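Local coordinates for SusD-like carbohydrate binding protein BF1063 (Bacteroides fragilis NCTC 9343, PDB 3I4G) that probably binds carbohydrate at the outer membrane, as a SusD-family protein of a gut bacterium, at residues E21-Y32 with K117-L128; F174-F184 with A195-L204. One frame throughout, in Å; residues are numbered along the deposited sequence. Where two conformers were deposited one is given.

Interaction 1: residues E21-Y32 with K117-L128; sequences ESNAELALTSLY and KKTRMIAEARFL. With EDO (1,2-ethanediol), chain G.
Tyr32 OH donates a hydrogen bond to Glu124 OE1 over 2.6 Å, reaching the oxygen's anti lone pair. The same ring receives Leu128 CD1 squarely over one face, 3.8 Å from the centroid and 6° off the normal, so the phenol is pinned by a CH-pi contact while the hydroxyl at its edge binds the acid. Leu128 CD1 also touches Leu31 CB, and Leu31 CD1 meets Ala125 CB. Further toward the N-termini, Met121, a selenomethionine, is the knob in a hole formed by Glu21, Ala24, Glu25 and Leu28. Met121 SE lies 3.7 Å from Glu25 CG. The bend at chi3 of Met121 (-79°) turns its CE to Ala24 CB, 3.8 Å away. Leu28 CD2 rests on Met121 CG and lies 3.3 Å from Glu124 OE2. At the outer end the Glu21 carboxylate lies across the aliphatic part of Lys117, but its hydrogen bond goes to Ser115.

The two helix segments run nearly parallel, 20° apart with axes 10.3 Å from each other. Leu31 packs on Tyr101 and Phe105 of helix 86-109, and Ala125 on Phe105. Arg194 forms a salt bridge with Glu124 OE1, the oxygen that Tyr32 uses. Glu124 is probably ionised, its buried charge balanced by Arg194, with Arg120 at longer range, while the phenol contributes a hydrogen bond within otherwise apolar helix packing.

Interaction 2: residues F174-F184 with A195-L204; sequences FTAAAADLPRF and ACKQAALAFL
Ala178 O is gripped from opposite faces of its plane: Lys197 NZ donates to it over 2.8 Å, and Leu181 N bonds it from the other side. The lysine chain leaves with CG anti to the backbone N, then bends at chi3 and chi4 (-55° and -67°), curling its ammonium back over the end of helix 163-180. There NZ also makes a weak bond to Leu181 O and donates to a water that in turn donates to Leu181 O. Just beyond, Lys197 N bonds Pro182 O at 2.8 Å, nearly straight at the hydrogen (165°) but approaching from above the carbonyl plane. Gln198 bends at chi2 to bring OE1 within 2.8 Å of Phe184 N, while its NE2 bonds Asp229, which also pairs with Arg183.

Cys196 is the N-cap of helix 197-211, its SG weakly accepting from Ala199 N and lying at the edge of the Phe184 ring. Away from this polar end, along the helices, the packing is antiparallel with axes 7.8 Å apart, a closeness that small side chains permit: Ala178 CB meets Ala200 CB at 3.8 Å. Leu181 CD1 fills in beside Ala200. At the far end Phe203 CB sits over one face of the Phe174 ring, 3.7 Å from its centroid; the two rings are near parallel but slid apart. Phe203 runs on to Phe134, edge-to-face, and to Arg206 by cation-pi.

The result is a helical hairpin, consistent with the TPR clan to which the SusD family belongs. Carbonyls at the end of one helix and in the following turn are met by donors from the start of the next, and the lysine's positive charge probably suits the negative end of the helix dipole.

Overall arrangement
Helix 116-139 joins the two contacts: in interaction 1 it packs on helix 21-33, and an adjoining face, sharing Glu124, meets the hairpin of interaction 2, with Ala123 and Glu124 lying against Ala177 and Leu181. Tyr32 OH probably bonds Ala195 N, tying the first helix of one contact to the second segment of the other. Interaction 1 is the more buried, a near-parallel pairing brought together from distant parts of the chain by mostly larger apolar side chains, Leu and Met, and one polar cluster. Interaction 2, between chain neighbours, is antiparallel and closer through alanines; more of it is open to solvent, and its polar bonds use mainly backbone carbonyls.

Interaction 1: residues E21-Y32 with K117-L128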
loop_
_atom_site.group_PDB
_atom_site.type_symbol
_atom_site.label_atom_id
_atom_site.label_comp_id
_atom_site.label_asym_id
_atom_site.label_seq_id
_atom_site.Cartn_x
_atom_site.Cartn_y
_atom_site.Cartn_z
ATOM N N GLU A 21 31.273 -14.738 3.670
ATOM C CA GLU A 21 30.059 -14.079 4.202
ATOM C C GLU A 21 29.790 -12.754 3.491
ATOM O O GLU A 21 28.650 -12.348 3.399
ATOM C CB GLU A 21 30.098 -13.883 5.734
ATOM C CG GLU A 21 29.856 -15.209 6.462
ATOM C CD GLU A 21 29.780 -15.106 7.971
ATOM O OE1 GLU A 21 30.002 -13.987 8.523
ATOM O OE2 GLU A 21 29.495 -16.177 8.585
ATOM N N SER A 22 30.832 -12.069 3.027
ATOM C CA SER A 22 30.633 -10.821 2.287
ATOM C C SER A 22 29.928 -11.108 0.955
ATOM O O SER A 22 29.083 -10.328 0.518
ATOM C CB SER A 22 31.959 -10.081 2.054
ATOM O OG SER A 22 31.713 -8.806 1.472
ATOM N N ASN A 23 30.274 -12.225 0.310
ATOM C CA ASN A 23 29.606 -12.620 -0.944
ATOM C C ASN A 23 28.145 -12.988 -0.668
ATOM O O ASN A 23 27.238 -12.623 -1.419
ATOM C CB ASN A 23 30.316 -13.784 -1.606
ATOM C CG ASN A 23 31.607 -13.368 -2.309
ATOM O OD1 ASN A 23 31.832 -12.186 -2.570
ATOM N ND2 ASN A 23 32.460 -14.342 -2.610
ATOM N N ALA A 24 27.901 -13.704 0.431
ATOM C CA ALA A 24 26.525 -13.968 0.824
ATOM C C ALA A 24 25.783 -12.661 1.069
ATOM O O ALA A 24 24.641 -12.500 0.669
ATOM C CB ALA A 24 26.486 -14.854 2.062
ATOM N N GLU A 25 26.428 -11.711 1.742
ATOM C CA GLU A 25 25.797 -10.416 1.979
ATOM C C GLU A 25 25.493 -9.695 0.670
ATOM O O GLU A 25 24.444 -9.070 0.534
ATOM C CB GLU A 25 26.664 -9.516 2.852
ATOM C CG GLU A 25 26.717 -9.971 4.283
ATOM C CD GLU A 25 27.532 -9.067 5.172
ATOM O OE1 GLU A 25 27.593 -7.841 4.879
ATOM O OE2 GLU A 25 28.086 -9.593 6.174
ATOM N N LEU A 26 26.404 -9.791 -0.298
ATOM C CA LEU A 26 26.184 -9.179 -1.586
ATOM C C LEU A 26 24.963 -9.816 -2.260
ATOM O O LEU A 26 24.107 -9.132 -2.808
ATOM C CB LEU A 26 27.431 -9.363 -2.438
ATOM C CG LEU A 26 27.379 -8.809 -3.856
ATOM C CD1 LEU A 26 27.231 -7.296 -3.825
ATOM C CD2 LEU A 26 28.631 -9.235 -4.598
ATOM N N ALA A 27 24.884 -11.143 -2.225
ATOM C CA ALA A 27 23.709 -11.820 -2.793
ATOM C C ALA A 27 22.422 -11.410 -2.079
ATOM O O ALA A 27 21.369 -11.211 -2.686
ATOM C CB ALA A 27 23.896 -13.340 -2.768
ATOM N N LEU A 28 22.493 -11.298 -0.759
ATOM C CA LEU A 28 21.325 -10.871 0.004
ATOM C C LEU A 28 20.852 -9.458 -0.373
ATOM O O LEU A 28 19.665 -9.208 -0.464
ATOM C CB LEU A 28 21.615 -10.972 1.503
ATOM C CG LEU A 28 20.482 -10.554 2.441
ATOM C CD1 LEU A 28 19.249 -11.445 2.220
ATOM C CD2 LEU A 28 20.966 -10.596 3.888
ATOM N N THR A 29 21.780 -8.546 -0.646
ATOM C CA THR A 29 21.390 -7.209 -1.085
ATOM C C THR A 29 20.561 -7.291 -2.381
ATOM O O THR A 29 19.625 -6.539 -2.551
ATOM C CB THR A 29 22.601 -6.258 -1.294
ATOM O OG1 THR A 29 23.341 -6.636 -2.459
ATOM C CG2 THR A 29 23.500 -6.254 -0.058
ATOM N N SER A 30 20.912 -8.219 -3.271
ATOM C CA SER A 30 20.152 -8.400 -4.495
ATOM C C SER A 30 18.774 -8.973 -4.195
ATOM O O SER A 30 17.803 -8.568 -4.830
ATOM C CB SER A 30 20.885 -9.303 -5.481
ATOM O OG SER A 30 20.257 -9.185 -6.748
ATOM N N LEU A 31 18.664 -9.868 -3.215
ATOM C CA LEU A 31 17.348 -10.391 -2.825
ATOM C C LEU A 31 16.458 -9.220 -2.353
ATOM O O LEU A 31 15.283 -9.190 -2.671
ATOM C CB LEU A 31 17.396 -11.434 -1.727
ATOM C CG LEU A 31 18.201 -12.712 -2.037
ATOM C CD1 LEU A 31 18.088 -13.715 -0.901
ATOM C CD2 LEU A 31 17.734 -13.337 -3.332
ATOM N N TYR A 32 16.985 -8.305 -1.550
ATOM C CA TYR A 32 16.164 -7.179 -1.133
ATOM C C TYR A 32 15.785 -6.300 -2.329
ATOM O O TYR A 32 14.626 -5.870 -2.450
ATOM C CB TYR A 32 16.875 -6.333 -0.076
ATOM C CG TYR A 32 16.767 -6.845 1.352
ATOM C CD1 TYR A 32 15.660 -6.510 2.096
ATOM C CD2 TYR A 32 17.760 -7.612 1.952
ATOM C CE1 TYR A 32 15.517 -6.946 3.381
ATOM C CE2 TYR A 32 17.628 -8.063 3.253
ATOM C CZ TYR A 32 16.506 -7.730 3.962
ATOM O OH TYR A 32 16.311 -8.142 5.270
ATOM N N LYS A 117 25.451 -14.622 11.650
ATOM C CA LYS A 117 25.139 -13.914 10.422
ATOM C C LYS A 117 24.508 -14.864 9.400
ATOM O O LYS A 117 23.540 -14.504 8.736
ATOM C CB LYS A 117 26.373 -13.222 9.820
ATOM C CG LYS A 117 26.789 -11.993 10.586
ATOM C CD LYS A 117 28.065 -11.398 10.043
ATOM C CE LYS A 117 28.519 -10.252 10.946
ATOM N NZ LYS A 117 29.710 -9.549 10.395
ATOM N N LYS A 118 25.062 -16.068 9.276
ATOM C CA LYS A 118 24.461 -17.049 8.353
ATOM C C LYS A 118 22.993 -17.333 8.733
ATOM O O LYS A 118 22.096 -17.307 7.874
ATOM C CB LYS A 118 25.278 -18.340 8.319
ATOM C CG LYS A 118 24.633 -19.436 7.454
ATOM C CD LYS A 118 25.402 -20.717 7.523
ATOM C CE LYS A 118 24.656 -21.887 6.872
ATOM N NZ LYS A 118 25.403 -23.165 6.927
ATOM N N THR A 119 22.757 -17.581 10.014
ATOM C CA THR A 119 21.408 -17.881 10.480
ATOM C C THR A 119 20.443 -16.718 10.227
ATOM O O THR A 119 19.293 -16.913 9.793
ATOM C CB THR A 119 21.480 -18.290 11.952
ATOM O OG1 THR A 119 22.228 -19.525 12.033
ATOM C CG2 THR A 119 20.127 -18.536 12.561
ATOM N N ARG A 120 20.926 -15.510 10.452
ATOM C CA ARG A 120 20.130 -14.322 10.154
ATOM C C ARG A 120 19.817 -14.217 8.676
ATOM O O ARG A 120 18.667 -13.990 8.287
ATOM C CB ARG A 120 20.868 -13.079 10.627
ATOM C CG ARG A 120 20.086 -11.823 10.328
ATOM C CD ARG A 120 20.866 -10.623 10.759
ATOM N NE ARG A 120 20.130 -9.399 10.453
ATOM C CZ ARG A 120 20.579 -8.180 10.730
ATOM N NH1 ARG A 120 21.728 -7.996 11.361
ATOM N NH2 ARG A 120 19.846 -7.117 10.400
HETATM N N MSE A 121 20.821 -14.379 7.837
HETATM C CA MSE A 121 20.612 -14.202 6.392
HETATM C C MSE A 121 19.675 -15.251 5.797
HETATM O O MSE A 121 18.862 -14.938 4.930
HETATM C CB MSE A 121 21.928 -14.213 5.654
HETATM C CG MSE A 121 22.805 -12.987 6.035
HETATM SE SE MSE A 121 24.303 -12.751 4.822
HETATM C CE MSE A 121 25.352 -14.081 5.612
ATOM N N ILE A 122 19.701 -16.470 6.317
ATOM C CA ILE A 122 18.752 -17.496 5.914
ATOM C C ILE A 122 17.343 -17.022 6.260
ATOM O O ILE A 122 16.430 -17.120 5.461
ATOM C CB ILE A 122 19.022 -18.842 6.591
ATOM C CG1 ILE A 122 20.287 -19.465 5.999
ATOM C CG2 ILE A 122 17.808 -19.788 6.437
ATOM C CD1 ILE A 122 20.847 -20.641 6.777
ATOM N N ALA A 123 17.164 -16.510 7.482
ATOM C CA ALA A 123 15.855 -15.967 7.863
ATOM C C ALA A 123 15.415 -14.811 6.968
ATOM O O ALA A 123 14.224 -14.703 6.614
ATOM C CB ALA A 123 15.886 -15.539 9.328
ATOM N N GLU A 124 16.336 -13.933 6.583
ATOM C CA GLU A 124 16.001 -12.819 5.691
ATOM C C GLU A 124 15.555 -13.330 4.345
ATOM O O GLU A 124 14.568 -12.842 3.802
ATOM C CB GLU A 124 17.182 -11.883 5.564
ATOM C CG GLU A 124 17.521 -11.205 6.879
ATOM C CD GLU A 124 18.646 -10.246 6.754
ATOM O OE1 GLU A 124 18.408 -9.076 6.384
ATOM O OE2 GLU A 124 19.789 -10.652 7.019
ATOM N N ALA A 125 16.279 -14.291 3.789
ATOM C CA ALA A 125 15.895 -14.867 2.505
ATOM C C ALA A 125 14.545 -15.554 2.582
ATOM O O ALA A 125 13.729 -15.447 1.648
ATOM C CB ALA A 125 16.968 -15.851 2.006
ATOM N N ARG A 126 14.277 -16.248 3.684
ATOM C CA ARG A 126 12.967 -16.891 3.839
ATOM C C ARG A 126 11.842 -15.863 3.970
ATOM O O ARG A 126 10.767 -16.043 3.420
ATOM C CB ARG A 126 12.959 -17.866 5.022
ATOM C CG ARG A 126 13.867 -19.082 4.790
ATOM C CD ARG A 126 13.932 -19.941 6.024
ATOM N NE ARG A 126 12.735 -20.736 6.186
ATOM C CZ ARG A 126 12.563 -21.608 7.177
ATOM N NH1 ARG A 126 13.466 -21.721 8.138
ATOM N NH2 ARG A 126 11.473 -22.351 7.221
ATOM N N PHE A 127 12.097 -14.797 4.711
ATOM C CA PHE A 127 11.111 -13.726 4.827
ATOM C C PHE A 127 10.795 -13.154 3.469
ATOM O O PHE A 127 9.641 -13.036 3.088
ATOM C CB PHE A 127 11.634 -12.620 5.743
ATOM C CG PHE A 127 10.830 -11.341 5.661
ATOM C CD1 PHE A 127 9.611 -11.234 6.311
ATOM C CD2 PHE A 127 11.297 -10.260 4.933
ATOM C CE1 PHE A 127 8.869 -10.060 6.233
ATOM C CE2 PHE A 127 10.542 -9.087 4.871
ATOM C CZ PHE A 127 9.325 -9.004 5.522
ATOM N N LEU A 128 11.828 -12.794 2.723
ATOM C CA LEU A 128 11.644 -12.194 1.406
ATOM C C LEU A 128 10.914 -13.142 0.455
ATOM O O LEU A 128 9.981 -12.718 -0.232
ATOM C CB LEU A 128 12.983 -11.747 0.822
ATOM C CG LEU A 128 13.620 -10.566 1.534
ATOM C CD1 LEU A 128 15.058 -10.374 1.067
ATOM C CD2 LEU A 128 12.800 -9.239 1.339
HETATM C C1 EDO G . 11.683 -3.477 -3.846
HETATM O O1 EDO G . 12.131 -4.702 -4.484
HETATM C C2 EDO G . 12.625 -3.050 -2.759
HETATM O O2 EDO G . 12.701 -4.065 -1.737
#

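Interaction 2: residues F174-F184 with A195-L204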
loop_
_atom_site.group_PDB
_atom_site.type_symbol
_atom_site.label_atom_id
_atom_site.label_comp_id
_atom_site.label_asym_id
_atom_site.label_seq_id
_atom_site.Cartn_x
_atom_site.Cartn_y
_atom_site.Cartn_z
ATOM N N PHE A 174 7.039 -17.482 7.736
ATOM C CA PHE A 174 7.141 -16.223 8.482
ATOM C C PHE A 174 7.435 -16.485 9.941
ATOM O O PHE A 174 8.186 -15.709 10.567
ATOM C CB PHE A 174 5.872 -15.371 8.367
ATOM C CG PHE A 174 5.671 -14.720 7.016
ATOM C CD1 PHE A 174 6.663 -13.951 6.443
ATOM C CD2 PHE A 174 4.476 -14.852 6.345
ATOM C CE1 PHE A 174 6.493 -13.364 5.211
ATOM C CE2 PHE A 174 4.306 -14.247 5.118
ATOM C CZ PHE A 174 5.316 -13.518 4.557
ATOM N N THR A 175 6.881 -17.569 10.494
ATOM C CA THR A 175 7.146 -17.902 11.890
ATOM C C THR A 175 8.633 -18.252 12.108
ATOM O O THR A 175 9.279 -17.767 13.032
ATOM C CB THR A 175 6.261 -19.063 12.344
ATOM O OG1 THR A 175 4.889 -18.682 12.232
ATOM C CG2 THR A 175 6.551 -19.472 13.798
ATOM N N ALA A 176 9.162 -19.084 11.214
ATOM C CA ALA A 176 10.568 -19.475 11.262
ATOM C C ALA A 176 11.500 -18.306 11.011
ATOM O O ALA A 176 12.539 -18.160 11.664
ATOM C CB ALA A 176 10.821 -20.589 10.256
ATOM N N ALA A 177 11.152 -17.453 10.070
ATOM C CA ALA A 177 11.945 -16.257 9.822
ATOM C C ALA A 177 11.944 -15.342 11.037
ATOM O O ALA A 177 13.009 -14.893 11.484
ATOM C CB ALA A 177 11.444 -15.516 8.584
ATOM N N ALA A 178 10.772 -15.046 11.605
ATOM C CA ALA A 178 10.721 -14.188 12.774
ATOM C C ALA A 178 11.636 -14.675 13.886
ATOM O O ALA A 178 12.305 -13.853 14.515
ATOM C CB ALA A 178 9.287 -14.073 13.293
ATOM N N ALA A 179 11.650 -15.984 14.147
ATOM C CA ALA A 179 12.442 -16.531 15.230
ATOM C C ALA A 179 13.911 -16.170 15.123
ATOM O O ALA A 179 14.560 -16.021 16.144
ATOM C CB ALA A 179 12.298 -18.040 15.271
ATOM N N ASP A 180 14.425 -16.057 13.895
ATOM C CA ASP A 180 15.865 -15.835 13.667
ATOM C C ASP A 180 16.229 -14.469 13.125
ATOM O O ASP A 180 17.370 -14.249 12.744
ATOM C CB ASP A 180 16.424 -16.930 12.732
ATOM C CG ASP A 180 16.548 -18.291 13.407
ATOM O OD1 ASP A 180 16.595 -18.366 14.665
ATOM O OD2 ASP A 180 16.659 -19.292 12.661
ATOM N N LEU A 181 15.280 -13.542 13.135
ATOM C CA LEU A 181 15.573 -12.171 12.760
ATOM C C LEU A 181 15.749 -11.344 14.028
ATOM O O LEU A 181 15.048 -11.591 15.029
ATOM C CB LEU A 181 14.441 -11.577 11.928
ATOM C CG LEU A 181 14.275 -12.153 10.517
ATOM C CD1 LEU A 181 12.973 -11.681 9.874
ATOM C CD2 LEU A 181 15.485 -11.809 9.635
ATOM N N PRO A 182 16.635 -10.348 13.992
ATOM C CA PRO A 182 16.753 -9.485 15.171
ATOM C C PRO A 182 15.500 -8.686 15.424
ATOM O O PRO A 182 14.809 -8.275 14.490
ATOM C CB PRO A 182 17.928 -8.560 14.860
ATOM C CG PRO A 182 18.406 -8.907 13.474
ATOM C CD PRO A 182 17.523 -9.951 12.879
ATOM N N ARG A 183 15.239 -8.426 16.692
ATOM C CA ARG A 183 14.140 -7.544 17.064
ATOM C C ARG A 183 14.449 -6.152 16.573
ATOM O O ARG A 183 15.599 -5.754 16.429
ATOM C CB ARG A 183 13.909 -7.580 18.578
ATOM C CG ARG A 183 15.010 -6.965 19.388
ATOM C CD ARG A 183 14.830 -7.295 20.842
ATOM N NE ARG A 183 13.596 -6.711 21.372
ATOM C CZ ARG A 183 12.931 -7.178 22.423
ATOM N NH1 ARG A 183 13.327 -8.273 23.068
ATOM N NH2 ARG A 183 11.863 -6.534 22.847
ATOM N N PHE A 184 13.386 -5.383 16.365
ATOM C CA PHE A 184 13.438 -3.994 15.883
ATOM C C PHE A 184 14.410 -3.146 16.696
ATOM O O PHE A 184 15.229 -2.389 16.120
ATOM C CB PHE A 184 12.021 -3.382 15.960
ATOM C CG PHE A 184 11.937 -1.958 15.472
ATOM C CD1 PHE A 184 12.175 -0.900 16.350
ATOM C CD2 PHE A 184 11.645 -1.662 14.138
ATOM C CE1 PHE A 184 12.084 0.414 15.927
ATOM C CE2 PHE A 184 11.555 -0.328 13.731
ATOM C CZ PHE A 184 11.798 0.706 14.641
ATOM N N ALA A 195 15.046 -6.541 7.275
ATOM C CA ALA A 195 13.879 -7.146 7.943
ATOM C C ALA A 195 14.131 -7.514 9.400
ATOM O O ALA A 195 15.100 -8.180 9.699
ATOM C CB ALA A 195 13.409 -8.402 7.183
ATOM N N CYS A 196 13.256 -7.061 10.285
ATOM C CA CYS A 196 13.315 -7.437 11.675
ATOM C C CYS A 196 12.238 -8.464 12.049
ATOM O O CYS A 196 11.336 -8.756 11.277
ATOM C CB CYS A 196 13.196 -6.201 12.578
ATOM S SG CYS A 196 11.606 -5.420 12.598
ATOM N N LYS A 197 12.348 -8.997 13.253
ATOM C CA LYS A 197 11.421 -9.965 13.785
ATOM C C LYS A 197 9.984 -9.491 13.607
ATOM O O LYS A 197 9.111 -10.209 13.133
ATOM C CB LYS A 197 11.747 -10.176 15.279
ATOM C CG LYS A 197 10.884 -11.174 15.989
ATOM C CD LYS A 197 11.287 -11.369 17.463
ATOM C CE LYS A 197 12.746 -11.738 17.695
ATOM N NZ LYS A 197 13.024 -13.098 17.139
ATOM N N GLN A 198 9.732 -8.254 14.012
ATOM C CA GLN A 198 8.391 -7.670 13.914
ATOM C C GLN A 198 7.884 -7.541 12.487
ATOM O O GLN A 198 6.661 -7.589 12.280
ATOM C CB GLN A 198 8.363 -6.310 14.624
ATOM C CG GLN A 198 8.479 -6.395 16.146
ATOM C CD GLN A 198 9.903 -6.324 16.676
ATOM O OE1 GLN A 198 10.901 -6.674 15.976
ATOM N NE2 GLN A 198 10.026 -5.832 17.924
ATOM N N ALA A 199 8.761 -7.346 11.503
ATOM C CA ALA A 199 8.323 -7.331 10.092
ATOM C C ALA A 199 7.773 -8.697 9.704
ATOM O O ALA A 199 6.696 -8.801 9.081
ATOM C CB ALA A 199 9.474 -6.901 9.158
ATOM N N ALA A 200 8.495 -9.754 10.068
ATOM C CA ALA A 200 8.001 -11.095 9.783
ATOM C C ALA A 200 6.699 -11.400 10.536
ATOM O O ALA A 200 5.794 -12.020 9.984
ATOM C CB ALA A 200 9.113 -12.151 10.076
ATOM N N LEU A 201 6.595 -10.979 11.805
ATOM C CA LEU A 201 5.362 -11.183 12.546
ATOM C C LEU A 201 4.180 -10.402 11.940
ATOM O O LEU A 201 3.032 -10.872 12.018
ATOM C CB LEU A 201 5.516 -10.808 14.044
ATOM C CG LEU A 201 6.453 -11.653 14.868
ATOM C CD1 LEU A 201 6.747 -10.999 16.223
ATOM C CD2 LEU A 201 5.827 -13.020 15.034
ATOM N N ALA A 202 4.417 -9.221 11.367
ATOM C CA ALA A 202 3.339 -8.448 10.778
ATOM C C ALA A 202 2.832 -9.140 9.528
ATOM O O ALA A 202 1.627 -9.208 9.301
ATOM C CB ALA A 202 3.806 -7.038 10.465
ATOM N N PHE A 203 3.746 -9.672 8.706
ATOM C CA PHE A 203 3.304 -10.453 7.562
ATOM C C PHE A 203 2.638 -11.763 7.969
ATOM O O PHE A 203 1.695 -12.196 7.313
ATOM C CB PHE A 203 4.443 -10.694 6.569
ATOM C CG PHE A 203 4.628 -9.554 5.627
ATOM C CD1 PHE A 203 3.915 -9.528 4.441
ATOM C CD2 PHE A 203 5.468 -8.488 5.908
ATOM C CE1 PHE A 203 4.032 -8.475 3.547
ATOM C CE2 PHE A 203 5.603 -7.434 4.991
ATOM C CZ PHE A 203 4.847 -7.421 3.839
ATOM N N LEU A 204 3.096 -12.360 9.052
ATOM C CA LEU A 204 2.389 -13.513 9.618
ATOM C C LEU A 204 0.961 -13.130 9.954
ATOM O O LEU A 204 0.018 -13.858 9.624
ATOM C CB LEU A 204 3.095 -14.013 10.886
ATOM C CG LEU A 204 2.443 -15.126 11.667
ATOM C CD1 LEU A 204 2.265 -16.371 10.776
ATOM C CD2 LEU A 204 3.277 -15.463 12.893
HETATM O O HOH W 1 15.875 -12.971 17.520
#